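Local coordinates for protein BPH (PDB 5OVS) that probably hydrolyses peptide bonds as a proteasome-like subunit, fourteen copies of which assemble into a double ring around an inner cavity, at residues G10-A15 / R117-V122; A16-K21 / E27-V32; D43-I48 / F184-S189; N82-A87 / S107-L112; G166-A171 / L179-F184. All blocks are in the same frame, centred on the assembly; numbering follows the deposited sequence.

Contact 1 of 5, residues G10-A15 / R117-V122; sequences GRIAIA and RGIFGV
Ile-12 meets Ile-119 and Gly-118 where strand 11-16 of one sheet faces strand 118-122 of another; the contact buries 62 Å² of Ile-12, 40 Å² of Ile-119 and 18 Å² of Gly-118. No hydrogen bond joins the two segments, and the CA atoms of Ile-12 and Ile-119 are 7.4 Å apart, so the evidence is for face-to-face packing of sheets and not for pairing of strands. Both isoleucines set out toward the opposite strand and cross obliquely. Their gamma methyls touch, Ile-12 CG2 lying 3.4 Å from Ile-119 CG2, tighter than ordinary van der Waals contact. The same methyl of Ile-119 is 4.0 Å from Ile-12 CG1, so it reaches both branches. In Ile-119 chi1 is 56°: CG1 fits between the backbone N and the carbonyl carbon, and CG2 is the branch that leans across. The longer arm of Ile-12 serves the second partner, its CD1 resting 4.0 Å from Gly-118 C on bare backbone. At phi 153° and psi 176°, a CB on Gly-118 would jam against the carbonyl O of Arg-117 and would also be crowded by Phe-120 CZ. Ile-5 beside Ile-119 and Ala-114 beside Ile-12 continue this buried seam between two antiparallel sheets, the central layers of the alpha-beta-beta-alpha sandwich of proteasome subunits and other Ntn hydrolases.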
# COMPACT_ATOMS: atom_id res chain seq x y z
N GLY K 10 22.16 -48.90 18.53
CA GLY K 10 21.00 -49.73 18.89
C GLY K 10 20.03 -49.09 19.87
O GLY K 10 19.14 -49.75 20.41
N ARG K 11 20.19 -47.78 20.07
CA ARG K 11 19.45 -47.01 21.06
C ARG K 11 18.84 -45.79 20.37
O ARG K 11 19.46 -45.23 19.48
CB ARG K 11 20.42 -46.53 22.14
CG ARG K 11 20.72 -47.52 23.25
CD ARG K 11 19.78 -47.25 24.40
NE ARG K 11 20.16 -47.88 25.65
CZ ARG K 11 20.70 -47.24 26.70
NH1 ARG K 11 20.95 -45.93 26.68
NH2 ARG K 11 21.00 -47.94 27.79
N ILE K 12 17.66 -45.38 20.81
CA ILE K 12 16.99 -44.21 20.26
C ILE K 12 16.71 -43.24 21.39
O ILE K 12 16.24 -43.65 22.44
CB ILE K 12 15.69 -44.61 19.52
CG1 ILE K 12 16.03 -45.18 18.14
CG2 ILE K 12 14.75 -43.43 19.38
CD1 ILE K 12 14.88 -45.89 17.46
N ALA K 13 17.03 -41.97 21.18
CA ALA K 13 16.77 -40.94 22.18
C ALA K 13 16.08 -39.74 21.59
O ALA K 13 16.11 -39.51 20.39
CB ALA K 13 18.05 -40.52 22.87
N ILE K 14 15.43 -38.98 22.47
CA ILE K 14 14.67 -37.81 22.08
C ILE K 14 14.73 -36.81 23.23
O ILE K 14 14.65 -37.21 24.40
CB ILE K 14 13.22 -38.18 21.68
CG1 ILE K 14 12.49 -36.96 21.10
CG2 ILE K 14 12.44 -38.78 22.84
CD1 ILE K 14 11.16 -37.29 20.46
N ALA K 15 14.94 -35.53 22.91
CA ALA K 15 15.05 -34.51 23.95
C ALA K 15 14.35 -33.21 23.59
O ALA K 15 13.93 -33.00 22.46
CB ALA K 15 16.51 -34.25 24.28
N ARG K 117 10.77 -48.50 16.39
CA ARG K 117 10.97 -48.83 14.98
C ARG K 117 11.62 -47.73 14.13
O ARG K 117 11.78 -47.90 12.93
CB ARG K 117 9.66 -49.37 14.38
CG ARG K 117 9.34 -50.75 14.96
CD ARG K 117 7.86 -51.13 15.03
NE ARG K 117 6.97 -50.14 15.67
CZ ARG K 117 6.93 -49.87 16.98
NH1 ARG K 117 7.75 -50.46 17.84
NH2 ARG K 117 6.06 -48.97 17.42
N GLY K 118 12.02 -46.62 14.74
CA GLY K 118 12.81 -45.61 14.03
C GLY K 118 12.63 -44.21 14.59
O GLY K 118 11.83 -43.99 15.49
N ILE K 119 13.38 -43.26 14.04
CA ILE K 119 13.20 -41.86 14.38
C ILE K 119 12.71 -41.07 13.17
O ILE K 119 13.20 -41.24 12.05
CB ILE K 119 14.48 -41.26 14.96
CG1 ILE K 119 15.67 -41.44 14.01
CG2 ILE K 119 14.78 -41.90 16.30
CD1 ILE K 119 16.79 -40.45 14.30
N PHE K 120 11.73 -40.22 13.40
CA PHE K 120 11.02 -39.54 12.33
C PHE K 120 10.78 -38.08 12.67
O PHE K 120 10.92 -37.66 13.82
CB PHE K 120 9.66 -40.20 12.11
CG PHE K 120 9.71 -41.69 11.83
CD1 PHE K 120 9.86 -42.16 10.54
CD2 PHE K 120 9.57 -42.61 12.85
CE1 PHE K 120 9.89 -43.52 10.28
CE2 PHE K 120 9.59 -43.96 12.60
CZ PHE K 120 9.75 -44.42 11.32
N GLY K 121 10.40 -37.32 11.67
CA GLY K 121 9.96 -35.95 11.88
C GLY K 121 8.86 -35.61 10.92
O GLY K 121 8.78 -36.17 9.83
N VAL K 122 8.00 -34.69 11.33
CA VAL K 122 6.97 -34.13 10.47
C VAL K 122 7.08 -32.64 10.58
O VAL K 122 6.82 -32.08 11.64
CB VAL K 122 5.55 -34.53 10.89
CG1 VAL K 122 4.55 -34.15 9.80
CG2 VAL K 122 5.47 -36.01 11.20

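Contact 2 of 5, residues A16-K21 / E27-V32; sequences ADTLTK and ESADYV
Thr-20 and Glu-27 form an antiparallel hydrogen-bonded pair, with Thr-20 N giving to Glu-27 O at 2.9 Å and a nearly straight 165°, and Glu-27 N returning to Thr-20 O at 2.8 Å. The side chains of both leave on the same face of this small sheet and lie across one another, Thr-20 CG2 coming 3.3 Å from Glu-27 OE1. That carboxylate is bound chiefly from outside, by Gln-129 of a neighbouring subunit, so the methyl only flanks it. In Leu-19, chi1 of 179° together with chi2 of 65° turns CD1 to the partner chain, where Leu-19 CD1 lies 3.6 Å from Glu-27 O, beside the backbone of Ser-28. Strands 20-22 and 25-27 thus make a beta hairpin, and beyond its last pair the chains diverge and water fills in. One water donates to both Thr-18 O and Glu-27 O, with a weak bond from Thr-20 OG1. A second links Thr-18 OG1 to Ala-29 N, accepting from that amide at 2.9 Å, while the methyl of Ala-29 sits 3.8 Å from Thr-18 OG1. The hydroxyl of Thr-18 has a further partner in Pro-180 O. Each diverging chain is shaped by a local turn: Asp-17 OD2 accepts from Leu-19 N at 2.9 Å, an Asx turn, and Ser-28 OG accepts from Asp-30 N, an ST turn. Asp-17 also pairs with Lys-37 and touches Thr-1, the N-terminal residue, which in active proteasome subunits is the nucleophile.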
# COMPACT_ATOMS: atom_id res chain seq x y z
N ALA K 16 14.20 -32.34 24.58
CA ALA K 16 13.57 -31.04 24.38
C ALA K 16 13.98 -30.12 25.50
O ALA K 16 14.26 -30.56 26.61
CB ALA K 16 12.06 -31.16 24.33
N ASP K 17 14.03 -28.83 25.20
CA ASP K 17 14.18 -27.84 26.24
C ASP K 17 12.82 -27.70 26.95
O ASP K 17 11.87 -28.39 26.60
CB ASP K 17 14.69 -26.50 25.67
CG ASP K 17 13.58 -25.60 25.24
OD1 ASP K 17 12.95 -25.84 24.18
OD2 ASP K 17 13.34 -24.63 25.97
N THR K 18 12.73 -26.84 27.95
CA THR K 18 11.50 -26.74 28.74
C THR K 18 10.96 -25.32 28.89
O THR K 18 10.01 -25.11 29.66
CB THR K 18 11.76 -27.30 30.13
OG1 THR K 18 12.99 -26.77 30.61
CG2 THR K 18 11.85 -28.81 30.06
N LEU K 19 11.53 -24.36 28.16
CA LEU K 19 11.15 -22.95 28.26
C LEU K 19 9.97 -22.60 27.36
O LEU K 19 9.95 -22.92 26.19
CB LEU K 19 12.36 -22.06 27.89
CG LEU K 19 12.19 -20.55 27.90
CD1 LEU K 19 11.91 -20.12 29.32
CD2 LEU K 19 13.42 -19.82 27.36
N THR K 20 8.98 -21.90 27.92
CA THR K 20 7.91 -21.28 27.12
C THR K 20 8.16 -19.77 26.97
O THR K 20 8.75 -19.15 27.85
CB THR K 20 6.54 -21.48 27.78
OG1 THR K 20 6.32 -22.86 28.05
CG2 THR K 20 5.43 -20.95 26.89
N LYS K 21 7.71 -19.19 25.87
CA LYS K 21 7.79 -17.74 25.70
C LYS K 21 6.42 -17.13 25.55
O LYS K 21 5.52 -17.69 24.93
CB LYS K 21 8.66 -17.35 24.50
CG LYS K 21 10.09 -17.85 24.58
CD LYS K 21 10.88 -17.17 25.68
CE LYS K 21 11.19 -15.71 25.34
NZ LYS K 21 11.88 -15.58 24.04
N GLU K 27 8.97 -18.09 30.47
CA GLU K 27 8.19 -18.91 31.40
C GLU K 27 8.95 -20.22 31.54
O GLU K 27 8.77 -21.13 30.74
CB GLU K 27 6.77 -19.11 30.87
CG GLU K 27 6.01 -17.79 30.68
CD GLU K 27 4.67 -17.91 29.95
OE1 GLU K 27 4.41 -18.92 29.27
OE2 GLU K 27 3.87 -16.96 30.05
N SER K 28 9.84 -20.28 32.54
CA SER K 28 10.76 -21.40 32.70
C SER K 28 10.12 -22.54 33.48
O SER K 28 9.02 -22.39 34.03
CB SER K 28 12.07 -20.96 33.35
OG SER K 28 11.99 -20.92 34.77
N ALA K 29 10.81 -23.67 33.54
CA ALA K 29 10.32 -24.85 34.25
C ALA K 29 10.29 -24.60 35.76
O ALA K 29 9.63 -25.32 36.51
CB ALA K 29 11.19 -26.05 33.93
N ASP K 30 11.02 -23.58 36.18
CA ASP K 30 11.04 -23.17 37.56
C ASP K 30 9.67 -22.60 37.99
O ASP K 30 9.29 -22.69 39.15
CB ASP K 30 12.16 -22.13 37.73
CG ASP K 30 12.59 -21.95 39.17
OD1 ASP K 30 12.52 -22.90 39.98
OD2 ASP K 30 13.02 -20.82 39.48
N TYR K 31 8.95 -22.00 37.04
CA TYR K 31 7.66 -21.35 37.27
C TYR K 31 6.47 -22.06 36.66
O TYR K 31 5.36 -21.89 37.15
CB TYR K 31 7.69 -19.91 36.73
CG TYR K 31 8.64 -19.05 37.49
CD1 TYR K 31 8.25 -18.44 38.67
CD2 TYR K 31 9.94 -18.87 37.07
CE1 TYR K 31 9.13 -17.66 39.39
CE2 TYR K 31 10.82 -18.09 37.78
CZ TYR K 31 10.41 -17.49 38.94
OH TYR K 31 11.28 -16.72 39.66
N VAL K 32 6.67 -22.80 35.58
CA VAL K 32 5.59 -23.56 34.95
C VAL K 32 5.75 -25.03 35.30
O VAL K 32 6.79 -25.63 35.03
CB VAL K 32 5.59 -23.36 33.43
CG1 VAL K 32 4.54 -24.25 32.76
CG2 VAL K 32 5.36 -21.90 33.07
O HOH W 1 7.91 -23.90 30.79
O HOH W 2 12.69 -23.93 31.30

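Contact 3 of 5, residues D43-I48 / F184-S189; sequences DSYVAI and FVMELS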
# COMPACT_ATOMS: atom_id res chain seq x y z
N ASP K 43 3.58 -46.28 22.12
CA ASP K 43 4.98 -46.40 22.48
C ASP K 43 5.86 -45.44 21.67
O ASP K 43 7.06 -45.68 21.52
CB ASP K 43 5.46 -47.84 22.34
CG ASP K 43 5.56 -48.29 20.91
OD1 ASP K 43 4.91 -47.67 20.03
OD2 ASP K 43 6.30 -49.27 20.66
N SER K 44 5.27 -44.36 21.16
CA SER K 44 6.05 -43.26 20.59
C SER K 44 6.11 -42.09 21.56
O SER K 44 5.21 -41.89 22.37
CB SER K 44 5.44 -42.79 19.27
OG SER K 44 5.56 -43.77 18.26
N TYR K 45 7.18 -41.31 21.47
CA TYR K 45 7.26 -40.02 22.14
C TYR K 45 7.24 -38.98 21.06
O TYR K 45 7.98 -39.09 20.09
CB TYR K 45 8.55 -39.88 22.93
CG TYR K 45 8.63 -40.79 24.12
CD1 TYR K 45 7.91 -40.54 25.28
CD2 TYR K 45 9.46 -41.90 24.10
CE1 TYR K 45 8.00 -41.38 26.38
CE2 TYR K 45 9.56 -42.75 25.19
CZ TYR K 45 8.83 -42.49 26.32
OH TYR K 45 8.93 -43.34 27.40
N VAL K 46 6.40 -37.97 21.24
CA VAL K 46 6.27 -36.90 20.27
C VAL K 46 6.72 -35.59 20.92
O VAL K 46 6.21 -35.19 21.96
CB VAL K 46 4.82 -36.79 19.76
CG1 VAL K 46 4.72 -35.75 18.64
CG2 VAL K 46 4.34 -38.14 19.26
N ALA K 47 7.71 -34.96 20.29
CA ALA K 47 8.28 -33.71 20.76
C ALA K 47 7.79 -32.61 19.84
O ALA K 47 7.91 -32.72 18.62
CB ALA K 47 9.80 -33.78 20.74
N ILE K 48 7.23 -31.55 20.42
CA ILE K 48 6.40 -30.61 19.68
C ILE K 48 6.96 -29.19 19.76
O ILE K 48 7.28 -28.73 20.83
CB ILE K 48 4.97 -30.63 20.22
CG1 ILE K 48 4.42 -32.07 20.18
CG2 ILE K 48 4.09 -29.70 19.40
CD1 ILE K 48 3.18 -32.32 21.02
N PHE K 184 14.15 -38.78 26.79
CA PHE K 184 13.77 -40.16 26.95
C PHE K 184 14.66 -41.00 26.06
O PHE K 184 15.15 -40.50 25.04
CB PHE K 184 12.31 -40.36 26.54
CG PHE K 184 11.33 -39.66 27.44
CD1 PHE K 184 11.07 -38.31 27.27
CD2 PHE K 184 10.68 -40.34 28.46
CE1 PHE K 184 10.17 -37.65 28.10
CE2 PHE K 184 9.77 -39.68 29.28
CZ PHE K 184 9.52 -38.34 29.10
N VAL K 185 14.88 -42.25 26.45
CA VAL K 185 15.67 -43.18 25.67
C VAL K 185 14.96 -44.53 25.60
O VAL K 185 14.25 -44.93 26.53
CB VAL K 185 17.11 -43.32 26.25
CG1 VAL K 185 17.10 -44.05 27.58
CG2 VAL K 185 18.04 -44.01 25.26
N MET K 186 15.13 -45.22 24.47
CA MET K 186 14.54 -46.54 24.28
C MET K 186 15.41 -47.38 23.37
O MET K 186 16.32 -46.86 22.69
CB MET K 186 13.14 -46.40 23.68
CG MET K 186 13.12 -46.01 22.21
SD MET K 186 11.63 -45.12 21.71
CE MET K 186 12.05 -43.51 22.39
N GLU K 187 15.11 -48.67 23.33
CA GLU K 187 15.87 -49.62 22.53
C GLU K 187 15.35 -49.62 21.08
O GLU K 187 14.14 -49.53 20.84
CB GLU K 187 15.79 -51.03 23.13
CG GLU K 187 16.13 -51.13 24.62
CD GLU K 187 17.49 -50.53 24.97
OE1 GLU K 187 18.47 -51.30 25.11
OE2 GLU K 187 17.59 -49.29 25.11
N LEU K 188 16.28 -49.68 20.12
CA LEU K 188 15.94 -49.90 18.73
C LEU K 188 15.44 -51.33 18.63
O LEU K 188 16.09 -52.25 19.11
CB LEU K 188 17.18 -49.72 17.87
CG LEU K 188 17.05 -49.92 16.36
CD1 LEU K 188 16.26 -48.78 15.75
CD2 LEU K 188 18.43 -50.01 15.72
N SER K 189 14.28 -51.53 18.02
CA SER K 189 13.70 -52.86 18.00
C SER K 189 14.51 -53.75 17.06
O SER K 189 15.14 -53.25 16.12
CB SER K 189 12.22 -52.82 17.62
OG SER K 189 12.05 -52.42 16.28
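Tyr-45 takes Phe-184 over one face of its ring and Met-186 at the edge. From CB, which starts toward strand 182-187, the side chain runs out so that one face of the ring is turned to Phe-184, while the CD2-CE2 edge meets Met-186 CE. Tyr-45 CD1 faces Phe-184 CG at 4.1 Å, and Tyr-45 CE1 comes closer, 3.5 Å from Phe-184 CD2. Along the other edge, Tyr-45 CD2 is 3.5 Å from Met-186 CE and Tyr-45 CE2 is 3.9 Å from Phe-184 CB. Nearer the tip, Tyr-45 CZ lies 3.6 Å from Phe-184 CD2, and OH also comes close to that carbon. The rings of Tyr-45 and Phe-184 make an offset stack, with centroids 4.4 Å apart and planes at 24°. Phe-184 CB adds a CH-pi contact over the same face, 16° off the normal of the Tyr-45 ring. The stack spans two sheets of the sandwich: Tyr-45 belongs to the five-stranded one, and Phe-184 and Met-186 belong to strand 182-187, an edge strand, within this chain, of the four-stranded one. Met-186 reaches in differently. Its chain bends at chi3 (77°), which brings CE to the edge of the Tyr-45 ring, in its plane, so the methyl adds no second stacked layer. With a serine in place of Tyr-45, the Phe-184 ring would probably be left without its stacking partner and Met-186 CE without the edge it rests on, opening a gap between the sheets. Ile-14, Ile-38 and Arg-40 also touch Tyr-45, Ile-14 from the strand beside Phe-184.

Contact 4 of 5, residues N82-A87 / S107-L112; sequences NTLHGA and SRMDVL
His-85 and Ser-107 make the polar half of this contact, Leu-84 and Met-109 the apolar half. His-85 ND1 and Ser-107 OG are 2.8 Å apart and hydrogen-bonded, either being able to donate; the angle of 134° marks a bent bond, and OG approaches the imidazole obliquely. With CG anti to the backbone N (chi1 -177°), His-85 carries its ring off the helix toward the loop. Both partners are gripped again: His-85 NE2 bonds Glu-105, and Ser-107 OG bonds Arg-126 NH1. The two ring nitrogens, each with a partner, probably fix the rotation of the imidazole, whose ring also meets Tyr-93 of a neighbouring subunit edge-to-face. The apolar contact is a single meeting of methyls, Leu-84 CD2 to Met-109 CE at 3.6 Å. These two side chains reach toward each other tip to tip, Met-109 stretched out beyond CG (chi3 -177°) so that CE gets as far as the helix. Tyr-61 packs on Leu-84, and Leu-58, Trp-81 and Leu-88 on Met-109. Here helix 74-91 is tied to the chain entering strand 111-115, joining a helical layer of the alpha-beta-beta-alpha sandwich to the sheet it covers.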
# COMPACT_ATOMS: atom_id res chain seq x y z
N ASN K 82 -2.04 -35.97 8.19
CA ASN K 82 -2.98 -35.38 7.26
C ASN K 82 -4.39 -35.33 7.83
O ASN K 82 -5.07 -34.34 7.68
CB ASN K 82 -2.99 -36.12 5.92
CG ASN K 82 -3.61 -35.30 4.81
OD1 ASN K 82 -3.05 -34.27 4.41
ND2 ASN K 82 -4.76 -35.73 4.32
N THR K 83 -4.82 -36.41 8.49
CA THR K 83 -6.10 -36.44 9.21
C THR K 83 -6.07 -35.45 10.39
O THR K 83 -7.01 -34.68 10.56
CB THR K 83 -6.42 -37.87 9.72
OG1 THR K 83 -6.61 -38.74 8.60
CG2 THR K 83 -7.67 -37.91 10.58
N LEU K 84 -5.00 -35.46 11.18
CA LEU K 84 -4.85 -34.49 12.28
C LEU K 84 -5.08 -33.07 11.80
O LEU K 84 -5.78 -32.31 12.47
CB LEU K 84 -3.46 -34.58 12.91
CG LEU K 84 -3.03 -33.43 13.82
CD1 LEU K 84 -3.91 -33.35 15.05
CD2 LEU K 84 -1.59 -33.60 14.25
N HIS K 85 -4.49 -32.71 10.66
CA HIS K 85 -4.57 -31.33 10.18
C HIS K 85 -6.02 -30.88 9.97
O HIS K 85 -6.38 -29.72 10.26
CB HIS K 85 -3.79 -31.15 8.88
CG HIS K 85 -3.80 -29.74 8.38
ND1 HIS K 85 -3.01 -28.76 8.94
CD2 HIS K 85 -4.54 -29.14 7.42
CE1 HIS K 85 -3.25 -27.62 8.33
NE2 HIS K 85 -4.17 -27.82 7.40
N GLY K 86 -6.85 -31.80 9.48
CA GLY K 86 -8.28 -31.55 9.30
C GLY K 86 -8.99 -31.34 10.62
O GLY K 86 -9.94 -30.58 10.69
N ALA K 87 -8.53 -32.03 11.66
CA ALA K 87 -9.05 -31.82 13.01
C ALA K 87 -8.54 -30.51 13.63
O ALA K 87 -9.28 -29.86 14.36
CB ALA K 87 -8.72 -33.00 13.90
N SER K 107 0.55 -26.81 9.28
CA SER K 107 -0.02 -27.20 10.57
C SER K 107 0.60 -26.37 11.71
O SER K 107 0.22 -26.52 12.87
CB SER K 107 0.16 -28.70 10.80
OG SER K 107 -0.46 -29.45 9.76
N ARG K 108 1.55 -25.49 11.37
CA ARG K 108 2.18 -24.55 12.30
C ARG K 108 3.06 -25.18 13.37
O ARG K 108 3.53 -24.48 14.27
CB ARG K 108 1.14 -23.65 12.97
CG ARG K 108 0.21 -22.95 12.01
CD ARG K 108 0.93 -22.00 11.08
NE ARG K 108 -0.03 -21.05 10.53
CZ ARG K 108 -0.16 -19.77 10.90
NH1 ARG K 108 0.64 -19.23 11.82
NH2 ARG K 108 -1.09 -19.01 10.32
N MET K 109 3.32 -26.48 13.29
CA MET K 109 4.22 -27.12 14.22
C MET K 109 5.12 -28.07 13.47
O MET K 109 4.77 -28.61 12.44
CB MET K 109 3.44 -27.84 15.31
CG MET K 109 2.30 -28.67 14.76
SD MET K 109 1.69 -29.87 15.94
CE MET K 109 0.46 -30.67 14.92
N ASP K 110 6.32 -28.24 14.00
CA ASP K 110 7.23 -29.25 13.52
C ASP K 110 7.34 -30.26 14.66
O ASP K 110 7.35 -29.87 15.82
CB ASP K 110 8.59 -28.62 13.22
CG ASP K 110 8.51 -27.54 12.15
OD1 ASP K 110 7.92 -27.78 11.08
OD2 ASP K 110 9.06 -26.45 12.36
N VAL K 111 7.38 -31.55 14.36
CA VAL K 111 7.56 -32.53 15.43
C VAL K 111 8.59 -33.59 15.12
O VAL K 111 8.88 -33.87 13.96
CB VAL K 111 6.24 -33.23 15.84
CG1 VAL K 111 5.16 -32.20 16.09
CG2 VAL K 111 5.82 -34.24 14.78
N LEU K 112 9.17 -34.14 16.18
CA LEU K 112 10.00 -35.33 16.08
C LEU K 112 9.25 -36.47 16.79
O LEU K 112 8.59 -36.26 17.80
CB LEU K 112 11.36 -35.07 16.69
CG LEU K 112 12.11 -33.87 16.07
CD1 LEU K 112 13.36 -33.57 16.87
CD2 LEU K 112 12.47 -34.16 14.62

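Contact 5 of 5, residues G166-A171 / L179-F184; sequences GVMAAA and LPVQSF
Val-167 and Val-181 each hold CG1 anti to the backbone N, with chi1 at 175° and -174°, and so direct both methyls of each residue at the other chain. They meet tip to tip: Val-167 CG1 lies 3.6 Å from Val-181 CG2, and Val-181 CG1 is 3.7 Å from Val-167 CB. The next helical residue closes on the same group from the side. Met-168 crosses Val-181 at about a right angle, its CG 3.7 Å from Val-181 CG2, and this CG is also 4.0 Å from Leu-179 CD2. It is therefore the gamma carbon of Met-168, near the helix, that does the touching. Leu-179 stretches its CD2 back toward the helix and comes 4.2 Å from Ala-171 CB, which also faces Leu-179 N. Val-167 and Ala-171 are one helical turn apart, as the bond from Ala-171 N to Val-167 O at 3.0 Å confirms, and together they offer one side of the helix. Between Leu-179 and Val-181 comes Pro-180, preceded by a cis peptide bond; its CB points away while both neighbours touch the helix. Replacing Val-181 with glycine would probably leave Val-167 CG1 and Met-168 CG without their common partner and open a gap beside the helix. Arg-164 of the same helix bonds Val-181 O and Ser-183 OG, while Ala-15 of strand 11-16 packs against both valines. Helix 159-173 thus lies on strands 11-16 and 182-187, with Tyr-149 of a neighbouring subunit packing on Met-168.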
# COMPACT_ATOMS: atom_id res chain seq x y z
N GLY K 166 22.40 -31.49 22.16
CA GLY K 166 21.82 -30.67 21.11
C GLY K 166 20.95 -29.57 21.67
O GLY K 166 20.96 -28.44 21.20
N VAL K 167 20.19 -29.91 22.69
CA VAL K 167 19.30 -28.97 23.33
C VAL K 167 20.10 -27.91 24.11
O VAL K 167 19.70 -26.75 24.14
CB VAL K 167 18.34 -29.72 24.26
CG1 VAL K 167 17.46 -28.75 25.05
CG2 VAL K 167 17.49 -30.70 23.45
N MET K 168 21.20 -28.33 24.75
CA MET K 168 21.98 -27.45 25.62
C MET K 168 22.75 -26.38 24.82
O MET K 168 22.98 -25.27 25.31
CB MET K 168 22.97 -28.26 26.46
CG MET K 168 22.36 -29.25 27.44
SD MET K 168 23.52 -30.56 27.88
CE MET K 168 24.45 -29.74 29.17
N ALA K 169 23.17 -26.75 23.61
CA ALA K 169 23.82 -25.81 22.70
C ALA K 169 22.84 -24.71 22.30
O ALA K 169 23.21 -23.52 22.22
CB ALA K 169 24.32 -26.53 21.47
N ALA K 170 21.60 -25.10 22.03
CA ALA K 170 20.57 -24.13 21.68
C ALA K 170 20.26 -23.21 22.85
O ALA K 170 20.21 -21.99 22.69
CB ALA K 170 19.31 -24.84 21.20
N ALA K 171 20.08 -23.80 24.03
CA ALA K 171 19.81 -23.00 25.22
C ALA K 171 20.93 -22.02 25.52
O ALA K 171 20.70 -20.95 26.06
CB ALA K 171 19.57 -23.90 26.40
N LEU K 179 17.14 -24.27 29.74
CA LEU K 179 17.32 -25.44 30.60
C LEU K 179 16.27 -25.43 31.71
O LEU K 179 15.80 -24.37 32.08
CB LEU K 179 18.72 -25.45 31.23
CG LEU K 179 19.92 -25.53 30.28
CD1 LEU K 179 21.23 -25.47 31.07
CD2 LEU K 179 19.88 -26.79 29.42
N PRO K 180 15.93 -26.61 32.27
CA PRO K 180 16.54 -27.92 32.02
C PRO K 180 16.12 -28.56 30.72
O PRO K 180 15.12 -28.16 30.10
CB PRO K 180 16.04 -28.77 33.19
CG PRO K 180 14.73 -28.16 33.54
CD PRO K 180 14.89 -26.68 33.31
N VAL K 181 16.90 -29.56 30.32
CA VAL K 181 16.58 -30.44 29.22
C VAL K 181 15.83 -31.67 29.73
O VAL K 181 16.20 -32.27 30.74
CB VAL K 181 17.87 -30.92 28.54
CG1 VAL K 181 17.55 -31.72 27.28
CG2 VAL K 181 18.78 -29.72 28.25
N GLN K 182 14.80 -32.07 29.00
CA GLN K 182 14.07 -33.29 29.27
C GLN K 182 14.46 -34.29 28.18
O GLN K 182 14.69 -33.89 27.04
CB GLN K 182 12.58 -33.00 29.18
CG GLN K 182 11.68 -34.21 29.36
CD GLN K 182 10.25 -33.95 28.91
OE1 GLN K 182 9.98 -33.03 28.12
NE2 GLN K 182 9.32 -34.78 29.39
N SER K 183 14.53 -35.57 28.51
CA SER K 183 14.80 -36.56 27.49
C SER K 183 14.26 -37.95 27.82
O SER K 183 13.96 -38.26 28.96
CB SER K 183 16.29 -36.65 27.22
OG SER K 183 16.99 -37.12 28.36
N PHE K 184 14.15 -38.78 26.79
CA PHE K 184 13.77 -40.16 26.95
C PHE K 184 14.66 -41.00 26.06
O PHE K 184 15.15 -40.50 25.04
CB PHE K 184 12.31 -40.36 26.54
CG PHE K 184 11.33 -39.66 27.44
CD1 PHE K 184 11.07 -38.31 27.27
CD2 PHE K 184 10.68 -40.34 28.46
CE1 PHE K 184 10.17 -37.65 28.10
CE2 PHE K 184 9.77 -39.68 29.28
CZ PHE K 184 9.52 -38.34 29.10

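Overall arrangement
Contacts 1 and 3 are two parts of one interface between the sheets: their centres lie about 6 Å apart, and Ile-12 N bonds Met-186 O between neighbouring strands. Contact 5 shares Phe-184 with contact 3 and meets helix 159-173 near the beginning of strand 182-187. Contact 4 lies about 24 Å from contact 5, centre to centre and across the chain's centre, and joins contacts 1 and 3 through strand 111-115. Contact 2 continues from strand 11-16 and lies about 11 Å from contact 5, centre to centre, tied to it by Thr-18 OG1 and Pro-180 O. Its Asp-17 places it beside the N-terminal residue, the likely active-site region by analogy with proteasomes.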